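Exopolyphosphatase (Cytophaga hutchinsonii, PDB 3MDQ) probably hydrolyses inorganic polyphosphate from its chain ends, releasing orthophosphate, as an exopolyphosphatase of the Ppx/GppA family in the actin-like ATPase clan. Local coordinates at residues M136-G148 with W155-I167. Residues are numbered along the deposited sequence; the frame is centred on the assembly and turned at random.
Sequences MDIGGGSVEFIIG and WKQSFEIGGQRLI. With SO4 (sulfate ion), chain D.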
loop_
_atom_site.group_PDB
_atom_site.type_symbol
_atom_site.label_atom_id
_atom_site.label_comp_id
_atom_site.label_asym_id
_atom_site.label_seq_id
_atom_site.Cartn_x
_atom_site.Cartn_y
_atom_site.Cartn_z
HETATM N N MSE A 136 7.054 5.665 1.976
HETATM C CA MSE A 136 6.327 5.539 0.718
HETATM C C MSE A 136 5.460 4.280 0.683
HETATM O O MSE A 136 5.911 3.186 1.047
HETATM C CB MSE A 136 7.281 5.608 -0.475
HETATM C CG MSE A 136 8.249 4.554 -0.566
HETATM SE SE MSE A 136 9.367 4.821 -2.231
HETATM C CE MSE A 136 8.227 4.564 -3.605
ATOM N N ASP A 137 4.193 4.452 0.315
ATOM C CA ASP A 137 3.228 3.369 0.212
ATOM C C ASP A 137 2.813 3.246 -1.239
ATOM O O ASP A 137 2.216 4.166 -1.776
ATOM C CB ASP A 137 2.020 3.613 1.102
ATOM C CG ASP A 137 1.046 2.442 1.074
ATOM O OD1 ASP A 137 0.527 2.105 -0.018
ATOM O OD2 ASP A 137 0.837 1.832 2.150
ATOM N N ILE A 138 3.209 2.161 -1.892
ATOM C CA ILE A 138 2.841 1.904 -3.290
ATOM C C ILE A 138 1.671 0.954 -3.369
ATOM O O ILE A 138 1.731 -0.180 -2.839
ATOM C CB ILE A 138 3.987 1.268 -4.075
ATOM C CG1 ILE A 138 5.192 2.202 -4.081
ATOM C CG2 ILE A 138 3.523 1.001 -5.508
ATOM C CD1 ILE A 138 6.434 1.540 -4.720
ATOM N N GLY A 139 0.591 1.427 -3.949
ATOM C CA GLY A 139 -0.586 0.604 -4.159
ATOM C C GLY A 139 -0.892 0.486 -5.641
ATOM O O GLY A 139 -0.128 0.969 -6.468
ATOM N N GLY A 140 -2.017 -0.144 -5.995
ATOM C CA GLY A 140 -2.433 -0.191 -7.375
ATOM C C GLY A 140 -2.953 1.082 -7.953
ATOM O O GLY A 140 -2.893 1.293 -9.158
ATOM N N GLY A 141 -3.488 1.975 -7.113
ATOM C CA GLY A 141 -4.091 3.194 -7.576
ATOM C C GLY A 141 -3.327 4.451 -7.259
ATOM O O GLY A 141 -3.215 5.335 -8.100
ATOM N N SER A 142 -2.788 4.525 -6.042
ATOM C CA SER A 142 -1.999 5.704 -5.659
ATOM C C SER A 142 -0.728 5.342 -4.912
ATOM O O SER A 142 -0.529 4.206 -4.519
ATOM C CB SER A 142 -2.857 6.637 -4.805
ATOM O OG SER A 142 -3.115 6.066 -3.536
ATOM N N VAL A 143 0.163 6.344 -4.818
ATOM C CA VAL A 143 1.362 6.246 -4.029
ATOM C C VAL A 143 1.395 7.458 -3.082
ATOM O O VAL A 143 1.255 8.615 -3.507
ATOM C CB VAL A 143 2.627 6.245 -4.902
ATOM C CG1 VAL A 143 3.904 6.156 -4.035
ATOM C CG2 VAL A 143 2.573 5.067 -5.968
ATOM N N GLU A 144 1.526 7.171 -1.794
ATOM C CA GLU A 144 1.609 8.214 -0.768
ATOM C C GLU A 144 3.057 8.343 -0.286
ATOM O O GLU A 144 3.722 7.332 -0.069
ATOM C CB GLU A 144 0.721 7.914 0.434
ATOM C CG GLU A 144 -0.774 8.110 0.218
ATOM C CD GLU A 144 -1.363 7.123 -0.729
ATOM O OE1 GLU A 144 -1.296 5.921 -0.456
ATOM O OE2 GLU A 144 -1.922 7.563 -1.774
ATOM N N PHE A 145 3.489 9.580 -0.125
ATOM C CA PHE A 145 4.782 9.904 0.412
ATOM C C PHE A 145 4.596 10.772 1.635
ATOM O O PHE A 145 3.771 11.715 1.610
ATOM C CB PHE A 145 5.604 10.671 -0.590
ATOM C CG PHE A 145 5.997 9.885 -1.815
ATOM C CD1 PHE A 145 7.093 9.068 -1.798
ATOM C CD2 PHE A 145 5.272 10.012 -2.982
ATOM C CE1 PHE A 145 7.448 8.350 -2.922
ATOM C CE2 PHE A 145 5.645 9.320 -4.105
ATOM C CZ PHE A 145 6.728 8.504 -4.087
ATOM N N ILE A 146 5.316 10.448 2.711
ATOM C CA ILE A 146 5.249 11.206 3.945
ATOM C C ILE A 146 6.662 11.456 4.485
ATOM O O ILE A 146 7.471 10.500 4.544
ATOM C CB ILE A 146 4.441 10.484 5.050
ATOM C CG1 ILE A 146 3.092 9.959 4.547
ATOM C CG2 ILE A 146 4.264 11.406 6.282
ATOM C CD1 ILE A 146 3.116 8.517 4.138
ATOM N N ILE A 147 6.978 12.701 4.867
ATOM C CA ILE A 147 8.230 13.010 5.518
ATOM C C ILE A 147 7.940 13.323 6.970
ATOM O O ILE A 147 7.115 14.162 7.229
ATOM C CB ILE A 147 8.980 14.148 4.844
ATOM C CG1 ILE A 147 9.371 13.782 3.415
ATOM C CG2 ILE A 147 10.220 14.572 5.669
ATOM C CD1 ILE A 147 9.958 14.907 2.580
ATOM N N GLY A 148 8.575 12.598 7.885
ATOM C CA GLY A 148 8.338 12.817 9.300
ATOM C C GLY A 148 9.247 12.018 10.182
ATOM O O GLY A 148 10.284 11.495 9.751
ATOM N N TRP A 155 5.568 16.837 6.054
ATOM C CA TRP A 155 5.027 17.023 4.731
ATOM C C TRP A 155 4.405 15.689 4.303
ATOM O O TRP A 155 4.920 14.609 4.641
ATOM C CB TRP A 155 6.114 17.429 3.729
ATOM C CG TRP A 155 5.710 17.486 2.305
ATOM C CD1 TRP A 155 5.211 18.566 1.621
ATOM C CD2 TRP A 155 5.800 16.416 1.359
ATOM N NE1 TRP A 155 5.009 18.219 0.298
ATOM C CE2 TRP A 155 5.367 16.918 0.111
ATOM C CE3 TRP A 155 6.246 15.094 1.442
ATOM C CZ2 TRP A 155 5.310 16.114 -1.037
ATOM C CZ3 TRP A 155 6.221 14.313 0.308
ATOM C CH2 TRP A 155 5.757 14.834 -0.917
ATOM N N LYS A 156 3.335 15.761 3.537
ATOM C CA LYS A 156 2.809 14.529 2.906
ATOM C C LYS A 156 2.086 14.861 1.631
ATOM O O LYS A 156 1.532 15.956 1.476
ATOM C CB LYS A 156 1.885 13.741 3.822
ATOM C CG LYS A 156 0.461 14.254 4.038
ATOM C CD LYS A 156 0.388 15.578 4.694
ATOM C CE LYS A 156 -1.063 16.035 4.835
ATOM N NZ LYS A 156 -1.225 17.202 5.773
ATOM N N GLN A 157 2.068 13.912 0.692
ATOM C CA GLN A 157 1.331 14.100 -0.555
ATOM C C GLN A 157 1.045 12.742 -1.169
ATOM O O GLN A 157 1.883 11.842 -1.126
ATOM C CB GLN A 157 2.103 15.008 -1.520
ATOM C CG GLN A 157 1.264 15.443 -2.704
ATOM C CD GLN A 157 1.719 16.742 -3.330
ATOM O OE1 GLN A 157 2.376 17.577 -2.682
ATOM N NE2 GLN A 157 1.368 16.926 -4.604
ATOM N N SER A 158 -0.149 12.607 -1.744
ATOM C CA SER A 158 -0.563 11.430 -2.486
ATOM C C SER A 158 -0.523 11.768 -3.973
ATOM O O SER A 158 -0.931 12.849 -4.392
ATOM C CB SER A 158 -1.986 11.082 -2.084
ATOM O OG SER A 158 -2.490 9.982 -2.809
ATOM N N PHE A 159 -0.087 10.810 -4.765
ATOM C CA PHE A 159 -0.024 10.934 -6.217
ATOM C C PHE A 159 -0.762 9.739 -6.857
ATOM O O PHE A 159 -0.575 8.591 -6.475
ATOM C CB PHE A 159 1.434 10.918 -6.688
ATOM C CG PHE A 159 2.272 12.052 -6.146
ATOM C CD1 PHE A 159 2.882 11.945 -4.905
ATOM C CD2 PHE A 159 2.446 13.208 -6.871
ATOM C CE1 PHE A 159 3.648 12.979 -4.408
ATOM C CE2 PHE A 159 3.215 14.237 -6.388
ATOM C CZ PHE A 159 3.818 14.117 -5.151
ATOM N N GLU A 160 -1.559 10.020 -7.886
ATOM C CA GLU A 160 -2.349 8.963 -8.582
ATOM C C GLU A 160 -1.469 8.284 -9.649
ATOM O O GLU A 160 -1.665 8.427 -10.873
ATOM C CB GLU A 160 -3.674 9.555 -9.119
ATOM C CG GLU A 160 -4.641 9.974 -7.967
ATOM C CD GLU A 160 -5.151 8.801 -7.035
ATOM O OE1 GLU A 160 -5.242 7.632 -7.476
ATOM O OE2 GLU A 160 -5.518 9.060 -5.863
ATOM N N ILE A 161 -0.477 7.571 -9.144
ATOM C CA ILE A 161 0.541 6.870 -9.962
ATOM C C ILE A 161 0.739 5.437 -9.479
ATOM O O ILE A 161 1.801 4.823 -9.640
ATOM C CB ILE A 161 1.888 7.670 -9.948
ATOM C CG1 ILE A 161 2.481 7.716 -8.555
ATOM C CG2 ILE A 161 1.683 9.072 -10.574
ATOM C CD1 ILE A 161 3.898 8.404 -8.499
ATOM N N GLY A 162 -0.300 4.853 -8.867
ATOM C CA GLY A 162 -0.251 3.473 -8.468
ATOM C C GLY A 162 -0.051 2.538 -9.666
ATOM O O GLY A 162 -0.260 2.910 -10.802
ATOM N N GLY A 163 0.399 1.323 -9.389
ATOM C CA GLY A 163 0.890 0.453 -10.461
ATOM C C GLY A 163 -0.129 0.065 -11.490
ATOM O O GLY A 163 0.233 -0.105 -12.637
ATOM N N GLN A 164 -1.378 -0.134 -11.085
ATOM C CA GLN A 164 -2.424 -0.458 -12.078
ATOM C C GLN A 164 -2.595 0.693 -13.060
ATOM O O GLN A 164 -2.761 0.469 -14.268
ATOM C CB GLN A 164 -3.756 -0.789 -11.376
ATOM C CG GLN A 164 -4.906 -1.169 -12.328
ATOM C CD GLN A 164 -4.695 -2.544 -12.921
ATOM O OE1 GLN A 164 -4.850 -3.538 -12.214
ATOM N NE2 GLN A 164 -4.283 -2.609 -14.186
ATOM N N ARG A 165 -2.560 1.929 -12.557
ATOM C CA ARG A 165 -2.639 3.085 -13.451
ATOM C C ARG A 165 -1.458 3.139 -14.389
ATOM O O ARG A 165 -1.646 3.395 -15.569
ATOM C CB ARG A 165 -2.699 4.396 -12.664
ATOM C CG ARG A 165 -3.915 4.551 -11.784
ATOM C CD ARG A 165 -3.869 5.980 -11.158
ATOM N NE ARG A 165 -4.952 6.208 -10.227
ATOM C CZ ARG A 165 -6.129 6.755 -10.552
ATOM N NH1 ARG A 165 -6.395 7.087 -11.809
ATOM N NH2 ARG A 165 -7.032 6.954 -9.613
ATOM N N LEU A 166 -0.255 2.893 -13.885
ATOM C CA LEU A 166 0.956 2.988 -14.697
ATOM C C LEU A 166 0.927 1.975 -15.826
ATOM O O LEU A 166 1.190 2.356 -16.980
ATOM C CB LEU A 166 2.205 2.787 -13.864
ATOM C CG LEU A 166 2.471 3.861 -12.797
ATOM C CD1 LEU A 166 3.739 3.521 -12.038
ATOM C CD2 LEU A 166 2.484 5.294 -13.371
ATOM N N ILE A 167 0.580 0.706 -15.551
ATOM C CA ILE A 167 0.627 -0.315 -16.589
ATOM C C ILE A 167 -0.548 -0.179 -17.576
ATOM O O ILE A 167 -0.491 -0.719 -18.686
ATOM C CB ILE A 167 0.711 -1.754 -16.053
ATOM C CG1 ILE A 167 -0.538 -2.168 -15.274
ATOM C CG2 ILE A 167 1.989 -1.923 -15.192
ATOM C CD1 ILE A 167 -0.481 -3.536 -14.743
HETATM S S SO4 D . -4.071 1.351 -3.296
HETATM O O1 SO4 D . -3.492 2.318 -4.258
HETATM O O2 SO4 D . -3.917 -0.055 -3.786
HETATM O O3 SO4 D . -3.373 1.508 -2.009
HETATM O O4 SO4 D . -5.421 1.880 -3.169
#
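V143-I147 and W155-F159 pair as the two arms of an antiparallel beta hairpin at the edge of the six-stranded sheet, and the first arm follows a glycine-rich loop, G139-S142, that holds a sulfate and is clasped by the start of helix 163-169. V143, F145 and I147 are the hydrogen-bonded partners of F159, Q157 and W155; V143 N, for instance, reaches F159 O at 2.9 Å in a nearly straight bond.

On the face carrying V143, F145, W155 and F159, the F145 and F159 rings meet obliquely, planes at 73°, with F159 CD1 at the edge of the F145 ring, 3.6 Å from F145 CD2. W155 lays its indole along the strands, chi1 of 173° turning CG away from the backbone N, and CZ3 lies 3.8 Å from F145 CB while CE3 touches I147 CD1. Helix 193-202 covers this end through L195; V143 CG2 packs on I161 CG1 at the other.

On the face of E144 and S158, the carboxylate oxygen E144 OE2 takes two hydroxyl donors, S158 OG on its anti lone pair (2.7 Å) and, from the loop before the strand, S142 OG on its syn lone pair.

Beyond the V143-F159 end of the hairpin, G163 N binds G139 O in the carbonyl plane, while Q164 N bonds weakly to G140 O. The extended R165 side chain brings NE to G141 O at 2.9 Å, with that oxygen in the guanidinium plane. The carbonyls thus face the helix start, and G140 N, G141 N and S142 N turn to the sulfate, which T13 OG1 also binds. Such a cradle of backbone N-H groups is consistent with a phosphate-binding loop of the actin-like fold, where the sulfate probably mimics a phosphate of polyphosphate.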